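Local coordinates for protein deadlock (PDB 5XYV) that binds Rhino directly through this N-terminal region, is part of the Rhino-Deadlock-Cutoff complex, and is required for germline maintenance and oogenesis, at residues D5-R8 against M9-L13; F36-G39 against F40-W44; C15-H18 against I19-T22; S26-T29 against E30-N34. One frame throughout, in Å; residues are numbered along the deposited sequence.

In the fold
The four contacts lie along a helical hairpin, helix 9-23 followed by helix 30-45. Interaction 1 starts the first helix and interaction 3 lies further along it. Interaction 4 starts the second helix, which interaction 2 continues. The centres of interactions 1 and 4 are about 23 Å apart, on opposite sides of the chain's centre. Interactions 2 and 3 meet between the helices, where F37 CD1 comes 3.5 Å from W16 CE2. L20 CD2 lies 3.5 Å from W33 CZ3, joining interactions 3 and 4. I7 CD1 is 3.5 Å from W44 CZ3, joining interactions 1 and 2. Rhino packs on interactions 1, 2 and 3 but touches neither segment of interaction 4.

Interaction 1. Residues D5-R8 against M9-L13; sequences DKIR and MSQKL
The start of helix 9-23 is held by its N-cap residue R8 and by Q11, three residues on. Q11 folds back over the cap. Its OE1 accepts from R8 N at 3.1 Å, and the donor lies in the carbonyl plane of the amide. The bond is bent, at 141°. CG of Q11 sits beside its backbone N (chi1 -77°), and the extended chain beyond carries the amide back to R8. The R8 guanidinium stacks on this amide. The two planes are 17° apart, and Q11 CD lies 3.4 Å above the guanidinium, offset toward its rim. S10 OG stands at the edge of the guanidinium, 3.2 Å from R8 CD, and a water links it weakly to R8 NH1. The first helical turn closes with K12 N on R8 O at 3.3 Å. K12 also crosses I7 at a slant. Its CG packs on I7 CG2 at 3.9 Å, and a second water, which accepts from K12 NZ, may link it to I7 O. I7 and Q11 pack on I39 of the Rhino chain. One amide serves twice: its oxygen takes up a backbone N-H before the helix, and its flat face supports a charged group at the surface.

Interaction 2. Residues F36-G39 against F40-W44; sequences FFKG and FLESW
F36 meets F40 through the backbone: F40 N donates to F36 O at 2.8 Å. F40 CB also rests against that carbonyl oxygen. The F36 ring leads away from the following turn and packs on W16 of helix 9-23, on K28, and on M23 of the Rhino chain. F37 carries most of the side-chain contact. Its CG is anti to the backbone N (chi1 179°), which swings the ring along the helix toward L41. L41 CG lies over one face of this ring, 4.3 Å from the centroid and 22° off the normal, a CH-pi contact. L41 CD1 comes closer, 3.6 Å from F37 CZ, above its rim. F37 CD1 also touches F40 CD2 at 4.0 Å. These residues lie on helix 30-45, the second arm of a helical hairpin. F37 and F40 both meet the W16 ring of the first arm, so these two rings belong to the interface between the helices. K38 lies on another side of the helix. Its extended chain crosses that of E42, and CG and CE each pass about 3.5 Å from E42 OE2. The charged ends stay further apart, with K38 NZ 4.8 Å from E42 OE2. Any attraction there is probably modest. G39 O accepts a weak bond from S43 N. S43 OG donates to F40 O at 2.9 Å. W44, next along, brings its NE1 over one face of the F40 ring. On the Rhino chain, H19 pairs with S43 OG, and the rings of H19 and F30 meet that of W44.

Interaction 3. Residues C15-H18 against I19-T22; sequences CWQH and ILTT
L20 and W16 make the main apolar contact, one helical turn apart. L20 CG lies over the face of the five-membered ring, 4.0 Å from its centroid, in a CH-pi contact. L20 CD1 reaches further along and comes 3.4 Å from W16 NE1. I19 CD1 touches the other end of the indole, 3.9 Å from W16 CE3. The indole is directed toward both because CG stands opposite the backbone N across the first torsion (chi1 -178°). An alanine here would remove the indole and is likely to open a gap beside L20 and I19 and to cost F37 and F40 of the second helix an aromatic neighbour. The polar contacts are bonds to the backbone. T21 and T22 each turn a hydroxyl back on the preceding turn. T21 OG1 donates to Q17 O at 2.9 Å, and T22 OG1 to H18 O at 2.8 Å. Each carbonyl also accepts the backbone N-H of the same threonine, so two donors grip it from opposite faces of its plane. The H18 ring has its partners on the Rhino chain: ND1 bonds to A41 N, and the ring stacks on F6. Such a division is that of a helix in a helical hairpin, with W16 and L20 facing helix 30-45 and C15, H18, I19 and T22 meeting Rhino.

Interaction 4. Residues S26-T29 against E30-N34; sequences SSKT and EQEWN
K28 lies across one face of the W33 indole, with aliphatic carbons doing the touching. Its CB stands 3.6 Å from the centroid of the five-membered ring, 22° off the normal, a close CH-pi contact. CD rides 3.7 Å above the indole plane, over its centre. The ammonium group stands higher off the face: NZ is 5.4 Å from the six-membered ring centroid, at most a weak cation-pi attraction. The indole is fixed at its N-H as well, since W33 NE1 donates to T25 O in the loop. A leucine in its place would lack the flat face and the ring N-H, and would probably leave K28 freer to move and T25 O without this donor. Next to this pair, T29 and E32 exchange bonds. T29 OG1 accepts from E32 N at 3.2 Å, nearly straight at 161°. It can do so because it sits between the backbone N and the carbonyl carbon (chi1 75°). In return T29 N donates to E32 OE1 at 2.8 Å, from above the carboxylate plane. W33 N closes the turn on T29 O at 3.0 Å. The acidic side chain near the helix N-terminus probably suits the helix dipole. These reciprocal bonds are a capping box, with T29 as N-cap, starting helix 30-45 after the hairpin loop.

Interaction 1. Residues D5-R8 against M9-L13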
# COMPACT_ATOMS: atom_id res chain seq x y z
N ASP C 5 -2.20 -13.09 -15.22
CA ASP C 5 -2.72 -14.28 -15.89
C ASP C 5 -1.69 -15.00 -16.72
O ASP C 5 -1.84 -16.19 -17.00
CB ASP C 5 -3.91 -13.95 -16.79
CG ASP C 5 -5.13 -13.50 -16.02
OD1 ASP C 5 -5.89 -14.37 -15.55
OD2 ASP C 5 -5.33 -12.28 -15.91
N LYS C 6 -0.65 -14.28 -17.14
CA LYS C 6 0.42 -14.90 -17.92
C LYS C 6 1.43 -15.62 -16.99
O LYS C 6 2.41 -16.21 -17.45
CB LYS C 6 1.09 -13.86 -18.85
CG LYS C 6 2.34 -13.20 -18.32
CD LYS C 6 2.53 -11.84 -18.98
CE LYS C 6 3.98 -11.40 -18.91
NZ LYS C 6 4.17 -10.02 -19.45
N ILE C 7 1.16 -15.60 -15.69
CA ILE C 7 2.02 -16.30 -14.75
C ILE C 7 1.64 -17.76 -14.52
O ILE C 7 0.55 -18.09 -14.01
CB ILE C 7 2.07 -15.60 -13.40
CG1 ILE C 7 2.75 -14.25 -13.57
CG2 ILE C 7 2.84 -16.44 -12.40
CD1 ILE C 7 2.48 -13.31 -12.42
N ARG C 8 2.58 -18.61 -14.91
CA ARG C 8 2.57 -20.06 -14.86
C ARG C 8 2.35 -20.64 -13.47
O ARG C 8 2.82 -20.05 -12.50
CB ARG C 8 3.92 -20.53 -15.39
CG ARG C 8 3.94 -21.67 -16.31
CD ARG C 8 5.39 -21.85 -16.76
NE ARG C 8 5.85 -20.61 -17.36
CZ ARG C 8 7.02 -20.03 -17.14
NH1 ARG C 8 7.92 -20.59 -16.34
NH2 ARG C 8 7.29 -18.89 -17.74
N MET C 9 1.72 -21.80 -13.35
CA MET C 9 1.60 -22.44 -12.04
C MET C 9 2.97 -22.77 -11.47
O MET C 9 3.22 -22.55 -10.29
CB MET C 9 0.73 -23.70 -12.12
CG MET C 9 0.53 -24.43 -10.76
SD MET C 9 -0.10 -23.39 -9.40
CE MET C 9 -1.76 -23.01 -9.96
N SER C 10 3.88 -23.25 -12.31
CA SER C 10 5.21 -23.65 -11.88
C SER C 10 5.95 -22.48 -11.27
O SER C 10 6.75 -22.64 -10.36
CB SER C 10 6.00 -24.26 -13.05
OG SER C 10 6.29 -23.31 -14.04
N GLN C 11 5.69 -21.29 -11.80
CA GLN C 11 6.25 -20.06 -11.24
C GLN C 11 5.73 -19.69 -9.87
O GLN C 11 6.49 -19.20 -9.01
CB GLN C 11 6.02 -18.90 -12.21
CG GLN C 11 6.95 -18.92 -13.39
CD GLN C 11 6.65 -17.83 -14.36
OE1 GLN C 11 5.49 -17.58 -14.69
NE2 GLN C 11 7.67 -17.09 -14.75
N LYS C 12 4.42 -19.84 -9.67
CA LYS C 12 3.85 -19.59 -8.36
C LYS C 12 4.38 -20.59 -7.32
O LYS C 12 4.67 -20.23 -6.18
CB LYS C 12 2.34 -19.64 -8.42
CG LYS C 12 1.71 -18.63 -9.35
CD LYS C 12 0.30 -19.09 -9.73
CE LYS C 12 -0.36 -18.08 -10.63
NZ LYS C 12 -1.69 -18.53 -11.07
N LEU C 13 4.53 -21.84 -7.71
CA LEU C 13 5.07 -22.84 -6.77
C LEU C 13 6.52 -22.51 -6.34
O LEU C 13 6.87 -22.71 -5.18
CB LEU C 13 4.99 -24.25 -7.38
CG LEU C 13 3.57 -24.77 -7.63
CD1 LEU C 13 3.54 -26.26 -7.97
CD2 LEU C 13 2.65 -24.45 -6.47
O HOH W 1 -2.03 -16.75 -13.14
O HOH W 2 8.56 -22.06 -14.01

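Interaction 2. Residues F36-G39 against F40-W44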
# COMPACT_ATOMS: atom_id res chain seq x y z
N PHE C 36 -2.74 -20.86 4.34
CA PHE C 36 -1.97 -19.83 3.67
C PHE C 36 -1.67 -20.17 2.22
O PHE C 36 -1.70 -19.29 1.36
CB PHE C 36 -0.65 -19.59 4.42
CG PHE C 36 -0.80 -18.71 5.60
CD1 PHE C 36 -1.64 -17.61 5.55
CD2 PHE C 36 -0.11 -18.97 6.77
CE1 PHE C 36 -1.80 -16.80 6.66
CE2 PHE C 36 -0.25 -18.15 7.86
CZ PHE C 36 -1.10 -17.08 7.81
N PHE C 37 -1.39 -21.44 1.95
CA PHE C 37 -1.12 -21.85 0.58
C PHE C 37 -2.36 -21.70 -0.30
O PHE C 37 -2.26 -21.26 -1.45
CB PHE C 37 -0.60 -23.28 0.52
CG PHE C 37 -0.32 -23.76 -0.88
CD1 PHE C 37 0.69 -23.18 -1.63
CD2 PHE C 37 -1.07 -24.79 -1.45
CE1 PHE C 37 0.95 -23.60 -2.92
CE2 PHE C 37 -0.83 -25.23 -2.72
CZ PHE C 37 0.19 -24.64 -3.47
N LYS C 38 -3.52 -22.05 0.25
CA LYS C 38 -4.77 -21.92 -0.48
C LYS C 38 -5.10 -20.46 -0.80
O LYS C 38 -5.60 -20.14 -1.87
CB LYS C 38 -5.92 -22.55 0.31
CG LYS C 38 -7.26 -22.53 -0.41
CD LYS C 38 -8.31 -23.26 0.42
CE LYS C 38 -9.66 -23.30 -0.26
NZ LYS C 38 -10.62 -24.02 0.62
N GLY C 39 -4.81 -19.56 0.13
CA GLY C 39 -4.99 -18.15 -0.11
C GLY C 39 -3.90 -17.58 -1.01
O GLY C 39 -4.10 -16.59 -1.71
N PHE C 40 -2.73 -18.20 -1.00
CA PHE C 40 -1.65 -17.79 -1.90
C PHE C 40 -2.03 -18.02 -3.36
O PHE C 40 -1.76 -17.20 -4.21
CB PHE C 40 -0.37 -18.54 -1.55
CG PHE C 40 0.70 -18.47 -2.61
CD1 PHE C 40 1.45 -17.30 -2.79
CD2 PHE C 40 0.97 -19.57 -3.41
CE1 PHE C 40 2.45 -17.24 -3.77
CE2 PHE C 40 1.99 -19.52 -4.36
CZ PHE C 40 2.72 -18.35 -4.55
N LEU C 41 -2.66 -19.15 -3.64
CA LEU C 41 -3.05 -19.46 -5.01
C LEU C 41 -4.22 -18.60 -5.48
O LEU C 41 -4.24 -18.13 -6.62
CB LEU C 41 -3.40 -20.93 -5.15
CG LEU C 41 -2.20 -21.88 -5.08
CD1 LEU C 41 -2.70 -23.29 -5.15
CD2 LEU C 41 -1.21 -21.58 -6.21
N GLU C 42 -5.17 -18.38 -4.57
CA GLU C 42 -6.31 -17.52 -4.83
C GLU C 42 -5.89 -16.05 -5.04
O GLU C 42 -6.61 -15.30 -5.69
CB GLU C 42 -7.33 -17.64 -3.67
CG GLU C 42 -7.99 -19.02 -3.58
CD GLU C 42 -8.81 -19.24 -2.31
OE1 GLU C 42 -8.83 -18.36 -1.43
OE2 GLU C 42 -9.40 -20.34 -2.17
N SER C 43 -4.74 -15.64 -4.50
CA SER C 43 -4.33 -14.24 -4.54
C SER C 43 -3.89 -13.79 -5.93
O SER C 43 -3.96 -12.61 -6.27
CB SER C 43 -3.19 -13.96 -3.54
OG SER C 43 -1.94 -14.31 -4.10
N TRP C 44 -3.42 -14.73 -6.73
CA TRP C 44 -3.04 -14.43 -8.10
C TRP C 44 -4.23 -14.25 -9.02
O TRP C 44 -4.16 -13.49 -9.98
CB TRP C 44 -2.15 -15.52 -8.69
CG TRP C 44 -0.91 -15.75 -7.93
CD1 TRP C 44 -0.73 -16.59 -6.87
CD2 TRP C 44 0.35 -15.11 -8.15
NE1 TRP C 44 0.57 -16.51 -6.42
CE2 TRP C 44 1.25 -15.60 -7.20
CE3 TRP C 44 0.80 -14.16 -9.08
CZ2 TRP C 44 2.59 -15.19 -7.14
CZ3 TRP C 44 2.11 -13.75 -9.02
CH2 TRP C 44 2.99 -14.27 -8.06

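Interaction 3. Residues C15-H18 against I19-T22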
# COMPACT_ATOMS: atom_id res chain seq x y z
N CYS C 15 7.81 -19.47 -6.17
CA CYS C 15 7.64 -18.37 -5.24
C CYS C 15 7.16 -18.87 -3.89
O CYS C 15 7.59 -18.35 -2.87
CB CYS C 15 6.64 -17.33 -5.80
SG CYS C 15 7.25 -16.38 -7.19
N TRP C 16 6.31 -19.89 -3.87
CA TRP C 16 5.89 -20.48 -2.61
C TRP C 16 7.08 -21.06 -1.91
O TRP C 16 7.26 -20.89 -0.71
CB TRP C 16 4.81 -21.56 -2.80
CG TRP C 16 4.31 -22.15 -1.51
CD1 TRP C 16 4.46 -23.44 -1.07
CD2 TRP C 16 3.59 -21.46 -0.47
NE1 TRP C 16 3.86 -23.60 0.16
CE2 TRP C 16 3.32 -22.40 0.55
CE3 TRP C 16 3.14 -20.15 -0.31
CZ2 TRP C 16 2.62 -22.06 1.72
CZ3 TRP C 16 2.45 -19.81 0.85
CH2 TRP C 16 2.20 -20.76 1.84
N GLN C 17 7.93 -21.74 -2.67
CA GLN C 17 9.10 -22.38 -2.10
C GLN C 17 10.04 -21.32 -1.51
O GLN C 17 10.71 -21.57 -0.49
CB GLN C 17 9.80 -23.23 -3.17
CG GLN C 17 10.59 -24.38 -2.64
CD GLN C 17 9.75 -25.35 -1.82
OE1 GLN C 17 8.60 -25.64 -2.16
NE2 GLN C 17 10.31 -25.81 -0.71
N HIS C 18 10.07 -20.15 -2.14
CA HIS C 18 10.81 -18.99 -1.61
C HIS C 18 10.29 -18.56 -0.25
O HIS C 18 11.07 -18.29 0.67
CB HIS C 18 10.72 -17.79 -2.58
CG HIS C 18 11.44 -17.99 -3.87
ND1 HIS C 18 11.18 -17.23 -4.99
CD2 HIS C 18 12.43 -18.85 -4.21
CE1 HIS C 18 11.97 -17.62 -5.97
NE2 HIS C 18 12.74 -18.60 -5.53
N ILE C 19 8.97 -18.43 -0.14
CA ILE C 19 8.35 -18.10 1.14
C ILE C 19 8.70 -19.16 2.20
O ILE C 19 9.08 -18.82 3.31
CB ILE C 19 6.82 -17.96 1.01
CG1 ILE C 19 6.47 -16.76 0.13
CG2 ILE C 19 6.16 -17.85 2.39
CD1 ILE C 19 5.03 -16.69 -0.21
N LEU C 20 8.60 -20.43 1.84
CA LEU C 20 8.97 -21.50 2.77
C LEU C 20 10.44 -21.45 3.17
O LEU C 20 10.77 -21.60 4.32
CB LEU C 20 8.64 -22.87 2.17
CG LEU C 20 7.16 -23.13 1.87
CD1 LEU C 20 6.96 -24.48 1.17
CD2 LEU C 20 6.36 -23.08 3.14
N THR C 21 11.35 -21.20 2.23
CA THR C 21 12.77 -21.14 2.56
C THR C 21 13.09 -20.01 3.54
O THR C 21 14.03 -20.10 4.34
CB THR C 21 13.60 -20.96 1.27
OG1 THR C 21 13.39 -22.10 0.44
CG2 THR C 21 15.09 -20.79 1.58
N THR C 22 12.29 -18.95 3.46
CA THR C 22 12.46 -17.74 4.25
C THR C 22 11.94 -17.80 5.71
O THR C 22 12.59 -17.27 6.63
CB THR C 22 11.78 -16.57 3.50
OG1 THR C 22 12.46 -16.38 2.26
CG2 THR C 22 11.81 -15.28 4.31

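Interaction 4. Residues S26-T29 against E30-N34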
# COMPACT_ATOMS: atom_id res chain seq x y z
N SER C 26 9.19 -25.26 9.71
CA SER C 26 8.89 -25.61 11.11
C SER C 26 8.29 -24.44 11.92
O SER C 26 7.98 -24.58 13.10
CB SER C 26 10.15 -26.13 11.82
OG SER C 26 10.99 -25.04 12.14
N SER C 27 8.12 -23.30 11.27
CA SER C 27 7.70 -22.07 11.95
C SER C 27 6.16 -21.94 12.02
O SER C 27 5.63 -21.07 12.72
CB SER C 27 8.30 -20.86 11.24
OG SER C 27 7.47 -20.48 10.16
N LYS C 28 5.47 -22.78 11.27
CA LYS C 28 4.02 -22.86 11.32
C LYS C 28 3.64 -24.32 11.41
O LYS C 28 4.45 -25.20 11.09
CB LYS C 28 3.37 -22.22 10.08
CG LYS C 28 3.75 -20.77 9.77
CD LYS C 28 2.81 -20.19 8.72
CE LYS C 28 3.25 -18.80 8.27
NZ LYS C 28 3.52 -17.88 9.39
N THR C 29 2.41 -24.59 11.83
CA THR C 29 1.87 -25.92 11.79
C THR C 29 1.49 -26.18 10.36
O THR C 29 1.29 -25.24 9.58
CB THR C 29 0.63 -26.09 12.70
OG1 THR C 29 -0.50 -25.47 12.08
CG2 THR C 29 0.87 -25.48 14.08
N GLU C 30 1.33 -27.44 10.03
CA GLU C 30 1.06 -27.82 8.67
C GLU C 30 -0.32 -27.36 8.17
O GLU C 30 -0.48 -27.03 7.00
CB GLU C 30 1.22 -29.32 8.54
CG GLU C 30 0.75 -29.89 7.24
CD GLU C 30 0.69 -31.39 7.31
OE1 GLU C 30 -0.29 -31.89 7.92
OE2 GLU C 30 1.58 -32.06 6.75
N GLN C 31 -1.31 -27.33 9.05
CA GLN C 31 -2.62 -26.84 8.66
C GLN C 31 -2.64 -25.31 8.51
O GLN C 31 -3.39 -24.77 7.70
CB GLN C 31 -3.68 -27.30 9.67
CG GLN C 31 -3.31 -26.94 11.10
CD GLN C 31 -2.60 -28.06 11.84
OE1 GLN C 31 -1.92 -28.91 11.24
NE2 GLN C 31 -2.73 -28.06 13.16
N GLU C 32 -1.81 -24.62 9.30
CA GLU C 32 -1.55 -23.20 9.08
C GLU C 32 -0.97 -22.93 7.70
O GLU C 32 -1.31 -21.96 7.06
CB GLU C 32 -0.57 -22.65 10.13
CG GLU C 32 -1.15 -22.44 11.52
CD GLU C 32 -0.07 -22.04 12.52
OE1 GLU C 32 1.13 -22.17 12.20
OE2 GLU C 32 -0.41 -21.57 13.63
N TRP C 33 -0.05 -23.79 7.27
CA TRP C 33 0.58 -23.68 5.97
C TRP C 33 -0.43 -23.93 4.88
O TRP C 33 -0.45 -23.22 3.88
CB TRP C 33 1.75 -24.67 5.83
CG TRP C 33 3.01 -24.22 6.47
CD1 TRP C 33 3.70 -24.85 7.46
CD2 TRP C 33 3.74 -23.02 6.17
NE1 TRP C 33 4.83 -24.12 7.80
CE2 TRP C 33 4.87 -22.99 7.01
CE3 TRP C 33 3.55 -21.97 5.27
CZ2 TRP C 33 5.81 -21.96 6.98
CZ3 TRP C 33 4.47 -20.95 5.24
CH2 TRP C 33 5.60 -20.96 6.08
N ASN C 34 -1.24 -24.97 5.08
CA ASN C 34 -2.21 -25.34 4.07
C ASN C 34 -3.19 -24.21 3.79
O ASN C 34 -3.54 -23.99 2.64
CB ASN C 34 -2.97 -26.61 4.45
CG ASN C 34 -2.19 -27.86 4.14
OD1 ASN C 34 -1.13 -27.80 3.51
ND2 ASN C 34 -2.71 -29.01 4.55